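Long-range contacts in VP5 (Halorubrum pleomorphic virus 6, PDB 6QGL), which serves as an envelope protein of a haloarchaeal pleomorphic virus and probably drives fusion of the viral membrane with that of the host cell: residues I14-G19 against L441-A446; T371-S376 against T402-G407; A132-V137 against S164-K169. One frame throughout, in Å; residues are numbered along the deposited sequence.

Interaction 1 of 3, residues I14-G19 against L441-A446; sequences ISAVGG and LQLKGA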
loop_
_atom_site.group_PDB
_atom_site.type_symbol
_atom_site.label_atom_id
_atom_site.label_comp_id
_atom_site.label_asym_id
_atom_site.label_seq_id
_atom_site.Cartn_x
_atom_site.Cartn_y
_atom_site.Cartn_z
ATOM N N ILE A 14 -2.261 -7.176 12.805
ATOM C CA ILE A 14 -1.156 -7.792 12.065
ATOM C C ILE A 14 -0.155 -6.693 11.718
ATOM O O ILE A 14 -0.566 -5.673 11.146
ATOM C CB ILE A 14 -1.610 -8.607 10.813
ATOM C CG1 ILE A 14 -2.791 -9.544 11.129
ATOM C CG2 ILE A 14 -0.451 -9.409 10.206
ATOM C CD1 ILE A 14 -3.549 -9.916 9.945
ATOM N N SER A 15 1.139 -6.875 12.049
ATOM C CA SER A 15 2.204 -5.904 11.757
ATOM C C SER A 15 2.248 -5.564 10.255
ATOM O O SER A 15 2.738 -4.499 9.876
ATOM C CB SER A 15 3.545 -6.442 12.244
ATOM O OG SER A 15 3.530 -6.622 13.652
ATOM N N ALA A 16 1.677 -6.465 9.422
ATOM C CA ALA A 16 1.552 -6.355 7.974
ATOM C C ALA A 16 0.810 -5.100 7.531
ATOM O O ALA A 16 -0.264 -4.800 8.062
ATOM C CB ALA A 16 0.840 -7.574 7.420
ATOM N N VAL A 17 1.389 -4.390 6.538
ATOM C CA VAL A 17 0.858 -3.176 5.909
ATOM C C VAL A 17 -0.402 -3.585 5.135
ATOM O O VAL A 17 -0.316 -4.373 4.197
ATOM C CB VAL A 17 1.919 -2.492 4.991
ATOM C CG1 VAL A 17 1.317 -1.326 4.207
ATOM C CG2 VAL A 17 3.130 -2.024 5.793
ATOM N N GLY A 18 -1.552 -3.085 5.571
ATOM C CA GLY A 18 -2.843 -3.423 4.984
ATOM C C GLY A 18 -3.383 -2.469 3.947
ATOM O O GLY A 18 -2.848 -1.372 3.771
ATOM N N GLY A 19 -4.452 -2.902 3.276
ATOM C CA GLY A 19 -5.149 -2.146 2.239
ATOM C C GLY A 19 -4.266 -1.721 1.084
ATOM O O GLY A 19 -4.367 -0.583 0.616
ATOM N N LEU A 441 -2.571 -7.825 2.377
ATOM C CA LEU A 441 -1.619 -7.338 3.379
ATOM C C LEU A 441 -0.179 -7.665 2.979
ATOM O O LEU A 441 0.061 -8.708 2.382
ATOM C CB LEU A 441 -1.879 -7.997 4.760
ATOM C CG LEU A 441 -3.241 -7.852 5.450
ATOM C CD1 LEU A 441 -3.343 -8.794 6.617
ATOM C CD2 LEU A 441 -3.486 -6.446 5.927
ATOM N N GLN A 442 0.783 -6.814 3.373
ATOM C CA GLN A 442 2.210 -7.069 3.163
ATOM C C GLN A 442 2.782 -7.416 4.531
ATOM O O GLN A 442 3.082 -6.510 5.311
ATOM C CB GLN A 442 2.944 -5.863 2.544
ATOM C CG GLN A 442 4.395 -6.167 2.170
ATOM C CD GLN A 442 5.144 -4.970 1.647
ATOM O OE1 GLN A 442 4.709 -4.285 0.717
ATOM N NE2 GLN A 442 6.311 -4.714 2.212
ATOM N N LEU A 443 2.886 -8.727 4.835
ATOM C CA LEU A 443 3.377 -9.253 6.115
ATOM C C LEU A 443 4.758 -8.722 6.455
ATOM O O LEU A 443 5.690 -8.907 5.674
ATOM C CB LEU A 443 3.333 -10.793 6.160
ATOM C CG LEU A 443 2.043 -11.481 5.676
ATOM C CD1 LEU A 443 2.233 -12.975 5.589
ATOM C CD2 LEU A 443 0.852 -11.167 6.573
ATOM N N LYS A 444 4.864 -7.993 7.580
ATOM C CA LYS A 444 6.113 -7.375 8.043
ATOM C C LYS A 444 6.673 -8.060 9.287
ATOM O O LYS A 444 7.891 -8.092 9.475
ATOM C CB LYS A 444 5.917 -5.872 8.308
ATOM C CG LYS A 444 5.584 -5.044 7.066
ATOM C CD LYS A 444 6.827 -4.619 6.288
ATOM C CE LYS A 444 6.524 -3.488 5.344
ATOM N NZ LYS A 444 7.719 -3.092 4.553
ATOM N N GLY A 445 5.778 -8.583 10.119
ATOM C CA GLY A 445 6.126 -9.276 11.352
ATOM C C GLY A 445 6.088 -10.781 11.215
ATOM O O GLY A 445 5.420 -11.310 10.319
ATOM N N ALA A 446 6.802 -11.470 12.125
ATOM C CA ALA A 446 6.928 -12.925 12.195
ATOM C C ALA A 446 5.585 -13.654 12.208
ATOM O O ALA A 446 4.674 -13.286 12.955
ATOM C CB ALA A 446 7.760 -13.323 13.404
#
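The terminal CD1 methyls of Ile14 and Leu441 touch at 3.5 Å in the apolar part of this contact, and the two side chains cross at about a right angle. In Leu441 CG sits beside the backbone N. At CG the side chain forks: CD1 goes to Ile14 CD1 and CD2 to Gly18 CA. Ala16 sits between two leucines. Its CB is 3.8 Å from Leu441 CB and 3.7 Å from Leu443 CD2. Leu443 starts out away from the 14-19 segment, but its CD2 turns back to Ala16 CB and, more loosely, to Ile14 CG2.

Val17 and Gln442 form a single antiparallel bridge as a hydrogen-bonded pair. Val17 N donates to Gln442 O (3.0 Å), and Gln442 N donates to Val17 O (2.8 Å). The second bond is the straighter, 162° at the hydrogen against 138°. Residues 14-19 thus pair briefly with strand 438-443, an outermost strand of an antiparallel sheet. They belong to a predicted transmembrane helix but have no helical form here. Leu441 also bonds through its backbone to Phe349 of strand 347-352. On the side of Val17, CG2 touches Lys444 CE at 3.7 Å. The lysine chain bends at chi2 (-84°) and runs obliquely past the valine. Its NZ makes a long, weak ion pair with Asp67.

Interaction 2 of 3, residues T371-S376 against T402-G407; sequences TITITS and TDNGDG
Thr373 and Asn404 make the side-chain contact between these segments. The methyl CG2 of Thr373 lies 4.1 Å from Asn404 ND2, a loose van der Waals approach in which the two side chains pass at a slant. In Thr373 the hydroxyl lies beside the backbone N (chi1 -43°). That turns CG2 to the other side, next to the carbonyl carbon, where it comes nearest the asparagine. Asn404 starts out toward the 371-376 segment, with CG beside its own backbone N (chi1 -52°).

The second meeting point is between backbones. Thr375 O and Gly407 O come to 3.3 Å. Both are acceptors, so the pair is not bonded. Gly407 C=O points at Thr375 O, whose own C=O lies across that line. Gly407 has a positive phi, a conformation that glycine takes easily, and Gly405 has one too.

The 402-407 turn is held from within. Asp403 OD1 accepts from Gly405 N at 2.8 Å, with 144° at the hydrogen, and this forms an Asx turn. The amide hydrogen meets OD1 on its anti side and out of the carboxylate plane. In the 371-376 segment, Ser376 OG makes a separate, weak bond back to Thr375 O at 3.2 Å.

Further out, Asn404 ND2 bonds to Thr408 OG1, and its OD1 has a weak bond to Ser410 OG. The backbone of 371-374 pairs with strand 409-412, which lies between it and 402-403 in a small antiparallel sheet, while Thr373 and Thr375 also bond through their backbones to Asn364 and Ala362.

The amide of Asn404 therefore spends its polarity on 408-410, while the 371-376 segment offers it a methyl. With that loose approach and an unbonded pair of carbonyl oxygens, the direct contact probably adds little binding of its own.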
loop_
_atom_site.group_PDB
_atom_site.type_symbol
_atom_site.label_atom_id
_atom_site.label_comp_id
_atom_site.label_asym_id
_atom_site.label_seq_id
_atom_site.Cartn_x
_atom_site.Cartn_y
_atom_site.Cartn_z
ATOM N N THR A 371 -17.985 -3.583 35.164
ATOM C CA THR A 371 -16.849 -3.041 34.410
ATOM C C THR A 371 -15.787 -4.108 34.124
ATOM O O THR A 371 -15.300 -4.767 35.046
ATOM C CB THR A 371 -16.277 -1.780 35.088
ATOM O OG1 THR A 371 -17.352 -0.976 35.571
ATOM C CG2 THR A 371 -15.412 -0.949 34.151
ATOM N N ILE A 372 -15.437 -4.263 32.837
ATOM C CA ILE A 372 -14.415 -5.185 32.325
ATOM C C ILE A 372 -13.189 -4.338 31.949
ATOM O O ILE A 372 -13.336 -3.348 31.233
ATOM C CB ILE A 372 -14.952 -5.989 31.099
ATOM C CG1 ILE A 372 -16.238 -6.768 31.446
ATOM C CG2 ILE A 372 -13.877 -6.916 30.508
ATOM C CD1 ILE A 372 -17.109 -7.084 30.254
ATOM N N THR A 373 -11.991 -4.723 32.427
ATOM C CA THR A 373 -10.757 -3.990 32.133
ATOM C C THR A 373 -9.755 -4.859 31.371
ATOM O O THR A 373 -9.535 -6.015 31.734
ATOM C CB THR A 373 -10.159 -3.363 33.412
ATOM O OG1 THR A 373 -11.200 -2.776 34.196
ATOM C CG2 THR A 373 -9.100 -2.305 33.113
ATOM N N ILE A 374 -9.153 -4.286 30.314
ATOM C CA ILE A 374 -8.133 -4.924 29.471
ATOM C C ILE A 374 -6.796 -4.178 29.642
ATOM O O ILE A 374 -6.811 -2.974 29.901
ATOM C CB ILE A 374 -8.592 -5.077 27.992
ATOM C CG1 ILE A 374 -8.909 -3.711 27.335
ATOM C CG2 ILE A 374 -9.789 -6.038 27.900
ATOM C CD1 ILE A 374 -9.049 -3.703 25.815
ATOM N N THR A 375 -5.655 -4.891 29.542
ATOM C CA THR A 375 -4.325 -4.300 29.769
ATOM C C THR A 375 -3.547 -3.969 28.470
ATOM O O THR A 375 -2.346 -3.681 28.529
ATOM C CB THR A 375 -3.492 -5.182 30.722
ATOM O OG1 THR A 375 -3.231 -6.442 30.105
ATOM C CG2 THR A 375 -4.158 -5.388 32.075
ATOM N N SER A 376 -4.232 -3.979 27.314
ATOM C CA SER A 376 -3.647 -3.656 26.008
ATOM C C SER A 376 -4.667 -2.942 25.127
ATOM O O SER A 376 -5.866 -3.044 25.384
ATOM C CB SER A 376 -3.127 -4.914 25.316
ATOM O OG SER A 376 -1.872 -5.303 25.845
ATOM N N THR A 402 -13.241 2.420 26.684
ATOM C CA THR A 402 -12.824 3.727 27.204
ATOM C C THR A 402 -11.382 3.664 27.727
ATOM O O THR A 402 -11.073 2.819 28.568
ATOM C CB THR A 402 -13.817 4.218 28.279
ATOM O OG1 THR A 402 -15.157 4.049 27.809
ATOM C CG2 THR A 402 -13.594 5.674 28.668
ATOM N N ASP A 403 -10.510 4.566 27.233
ATOM C CA ASP A 403 -9.102 4.657 27.638
ATOM C C ASP A 403 -8.990 5.308 29.020
ATOM O O ASP A 403 -9.525 6.400 29.229
ATOM C CB ASP A 403 -8.291 5.458 26.594
ATOM C CG ASP A 403 -6.774 5.299 26.642
ATOM O OD1 ASP A 403 -6.232 5.036 27.741
ATOM O OD2 ASP A 403 -6.128 5.464 25.585
ATOM N N ASN A 404 -8.293 4.636 29.959
ATOM C CA ASN A 404 -8.082 5.143 31.323
ATOM C C ASN A 404 -6.799 5.979 31.418
ATOM O O ASN A 404 -6.625 6.724 32.386
ATOM C CB ASN A 404 -8.036 3.995 32.348
ATOM C CG ASN A 404 -9.195 3.023 32.304
ATOM O OD1 ASN A 404 -10.374 3.401 32.271
ATOM N ND2 ASN A 404 -8.876 1.741 32.332
ATOM N N GLY A 405 -5.914 5.830 30.430
ATOM C CA GLY A 405 -4.629 6.521 30.375
ATOM C C GLY A 405 -3.579 5.894 31.274
ATOM O O GLY A 405 -2.480 6.436 31.420
ATOM N N ASP A 406 -3.921 4.743 31.883
ATOM C CA ASP A 406 -3.095 3.949 32.793
ATOM C C ASP A 406 -2.440 2.781 32.028
ATOM O O ASP A 406 -1.704 1.978 32.609
ATOM C CB ASP A 406 -4.000 3.409 33.923
ATOM C CG ASP A 406 -3.304 2.721 35.088
ATOM O OD1 ASP A 406 -2.063 2.823 35.188
ATOM O OD2 ASP A 406 -4.006 2.099 35.914
ATOM N N GLY A 407 -2.703 2.717 30.728
ATOM C CA GLY A 407 -2.251 1.632 29.869
ATOM C C GLY A 407 -3.296 0.533 29.883
ATOM O O GLY A 407 -3.048 -0.584 29.418
#

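Interaction 3 of 3, residues A132-V137 against S164-K169; sequences AMTQTV and SPNTLK
Thr134 meets three successive residues, Ser164, Pro165 and Asn166, where helix 97-140 approaches the start of strand 166-174. Its first torsion (chi1 -58°) places the hydroxyl beside the backbone N and the methyl beside the carbonyl carbon. The two branches then do different work. CG2 rests 3.5 Å from Ser164 OG and 3.8 Å from Pro165 CD. OG1 has its stronger partner in Leu130 O, one turn back in the helix, and accepts a weak bond from Asn166 ND2, 3.0 Å away. The weak bond is well bent, with 129° at the hydrogen. The threonine and asparagine side chains come from opposite directions.

Ser164 takes a different rotamer, with OG opposite the backbone N (chi1 178°), and the hydroxyl swings forward along the chain. There it accepts from Asn166 N at 3.2 Å, an ST turn that shapes the entry into the strand. The serine and asparagine side chains both start out toward the helix.

Gln135 folds over at chi2, which brings its amide round to the loop. NE2 lies 3.7 Å from Ser164 CB. A water accepts from both Gln135 NE2 and Ser164 N, at 3.3 Å each, and joins helix to loop.

Glu131, earlier in the helix, ties these groups together through OE1, which bonds to Asn166 ND2 and Ser164 OG, while Asn166 OD1 reaches on to His188 ND1 of strand 180-189. Strand 166-174 is an outermost strand of the four-stranded sheet and lies along this helix, while Met133 and Val137 pack on helix 43-66.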
loop_
_atom_site.group_PDB
_atom_site.type_symbol
_atom_site.label_atom_id
_atom_site.label_comp_id
_atom_site.label_asym_id
_atom_site.label_seq_id
_atom_site.Cartn_x
_atom_site.Cartn_y
_atom_site.Cartn_z
ATOM N N ALA A 132 -3.993 22.431 4.180
ATOM C CA ALA A 132 -5.370 22.549 4.673
ATOM C C ALA A 132 -5.414 22.379 6.195
ATOM O O ALA A 132 -6.165 23.091 6.865
ATOM C CB ALA A 132 -6.268 21.525 3.998
ATOM N N MET A 133 -4.583 21.459 6.734
ATOM C CA MET A 133 -4.457 21.193 8.171
ATOM C C MET A 133 -3.791 22.387 8.858
ATOM O O MET A 133 -4.235 22.797 9.929
ATOM C CB MET A 133 -3.667 19.898 8.425
ATOM C CG MET A 133 -4.414 18.642 8.018
ATOM S SD MET A 133 -3.728 17.119 8.718
ATOM C CE MET A 133 -2.320 16.866 7.659
ATOM N N THR A 134 -2.757 22.971 8.209
ATOM C CA THR A 134 -2.030 24.152 8.684
ATOM C C THR A 134 -2.988 25.344 8.775
ATOM O O THR A 134 -3.017 26.014 9.809
ATOM C CB THR A 134 -0.810 24.429 7.793
ATOM O OG1 THR A 134 0.029 23.276 7.789
ATOM C CG2 THR A 134 -0.003 25.634 8.254
ATOM N N GLN A 135 -3.801 25.572 7.719
ATOM C CA GLN A 135 -4.789 26.653 7.675
ATOM C C GLN A 135 -5.813 26.543 8.800
ATOM O O GLN A 135 -6.195 27.568 9.363
ATOM C CB GLN A 135 -5.482 26.731 6.306
ATOM C CG GLN A 135 -4.625 27.363 5.201
ATOM C CD GLN A 135 -4.243 28.814 5.435
ATOM O OE1 GLN A 135 -4.980 29.608 6.035
ATOM N NE2 GLN A 135 -3.073 29.199 4.947
ATOM N N THR A 136 -6.224 25.299 9.146
ATOM C CA THR A 136 -7.161 24.994 10.235
ATOM C C THR A 136 -6.552 25.417 11.576
ATOM O O THR A 136 -7.200 26.152 12.316
ATOM C CB THR A 136 -7.600 23.520 10.174
ATOM O OG1 THR A 136 -8.375 23.323 8.994
ATOM C CG2 THR A 136 -8.429 23.098 11.374
ATOM N N VAL A 137 -5.298 24.995 11.861
ATOM C CA VAL A 137 -4.546 25.334 13.080
ATOM C C VAL A 137 -4.428 26.859 13.228
ATOM O O VAL A 137 -4.656 27.381 14.321
ATOM C CB VAL A 137 -3.172 24.602 13.124
ATOM C CG1 VAL A 137 -2.272 25.125 14.241
ATOM C CG2 VAL A 137 -3.364 23.100 13.260
ATOM N N SER A 164 0.800 31.293 6.577
ATOM C CA SER A 164 1.219 29.898 6.656
ATOM C C SER A 164 2.742 29.802 6.513
ATOM O O SER A 164 3.310 30.496 5.659
ATOM C CB SER A 164 0.538 29.067 5.572
ATOM O OG SER A 164 0.967 27.715 5.607
ATOM N N PRO A 165 3.428 28.935 7.298
ATOM C CA PRO A 165 4.882 28.784 7.113
ATOM C C PRO A 165 5.213 27.985 5.843
ATOM O O PRO A 165 6.375 27.917 5.439
ATOM C CB PRO A 165 5.321 28.052 8.383
ATOM C CG PRO A 165 4.143 27.257 8.784
ATOM C CD PRO A 165 2.922 28.024 8.348
ATOM N N ASN A 166 4.174 27.391 5.214
ATOM C CA ASN A 166 4.260 26.579 4.002
ATOM C C ASN A 166 3.967 27.369 2.731
ATOM O O ASN A 166 3.184 28.320 2.744
ATOM C CB ASN A 166 3.280 25.400 4.061
ATOM C CG ASN A 166 3.232 24.612 5.343
ATOM O OD1 ASN A 166 4.257 24.306 5.964
ATOM N ND2 ASN A 166 2.027 24.237 5.742
ATOM N N THR A 167 4.569 26.924 1.621
ATOM C CA THR A 167 4.382 27.457 0.275
ATOM C C THR A 167 4.364 26.258 -0.676
ATOM O O THR A 167 5.316 25.470 -0.684
ATOM C CB THR A 167 5.488 28.470 -0.104
ATOM O OG1 THR A 167 5.714 29.386 0.969
ATOM C CG2 THR A 167 5.163 29.243 -1.377
ATOM N N LEU A 168 3.267 26.095 -1.438
ATOM C CA LEU A 168 3.144 25.018 -2.422
ATOM C C LEU A 168 3.503 25.615 -3.773
ATOM O O LEU A 168 2.706 26.352 -4.365
ATOM C CB LEU A 168 1.734 24.374 -2.436
ATOM C CG LEU A 168 1.153 23.852 -1.115
ATOM C CD1 LEU A 168 -0.108 23.053 -1.360
ATOM C CD2 LEU A 168 2.148 23.006 -0.347
ATOM N N LYS A 169 4.747 25.362 -4.211
ATOM C CA LYS A 169 5.314 25.893 -5.451
ATOM C C LYS A 169 4.991 25.007 -6.642
ATOM O O LYS A 169 5.177 23.792 -6.572
ATOM C CB LYS A 169 6.838 26.070 -5.315
ATOM C CG LYS A 169 7.263 27.136 -4.306
ATOM C CD LYS A 169 8.764 27.117 -4.043
ATOM C CE LYS A 169 9.528 28.068 -4.931
ATOM N NZ LYS A 169 10.994 27.962 -4.716
HETATM O O HOH W 1 -1.465 31.964 4.278
#

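In the fold
The chain enters interaction 1 first, at residues 14-19, and leaves it last, at 441-446. That contact closes a loop of more than 400 residues and ties the N-terminal segment to an edge strand of the six-stranded sheet. Both other contacts fall within this loop. Interaction 3 comes first, closing a short loop between helix 97-140 and the edge of the four-stranded sheet. Interaction 2 follows in series, bringing strand 371-374 and its end against the turn after strand 402-403; both strands flank 409-412. None of the loops cross, and the contacts do not touch. The centres of interactions 2 and 3 are 37 Å apart, and interaction 1 lies nearest the centre of the chain.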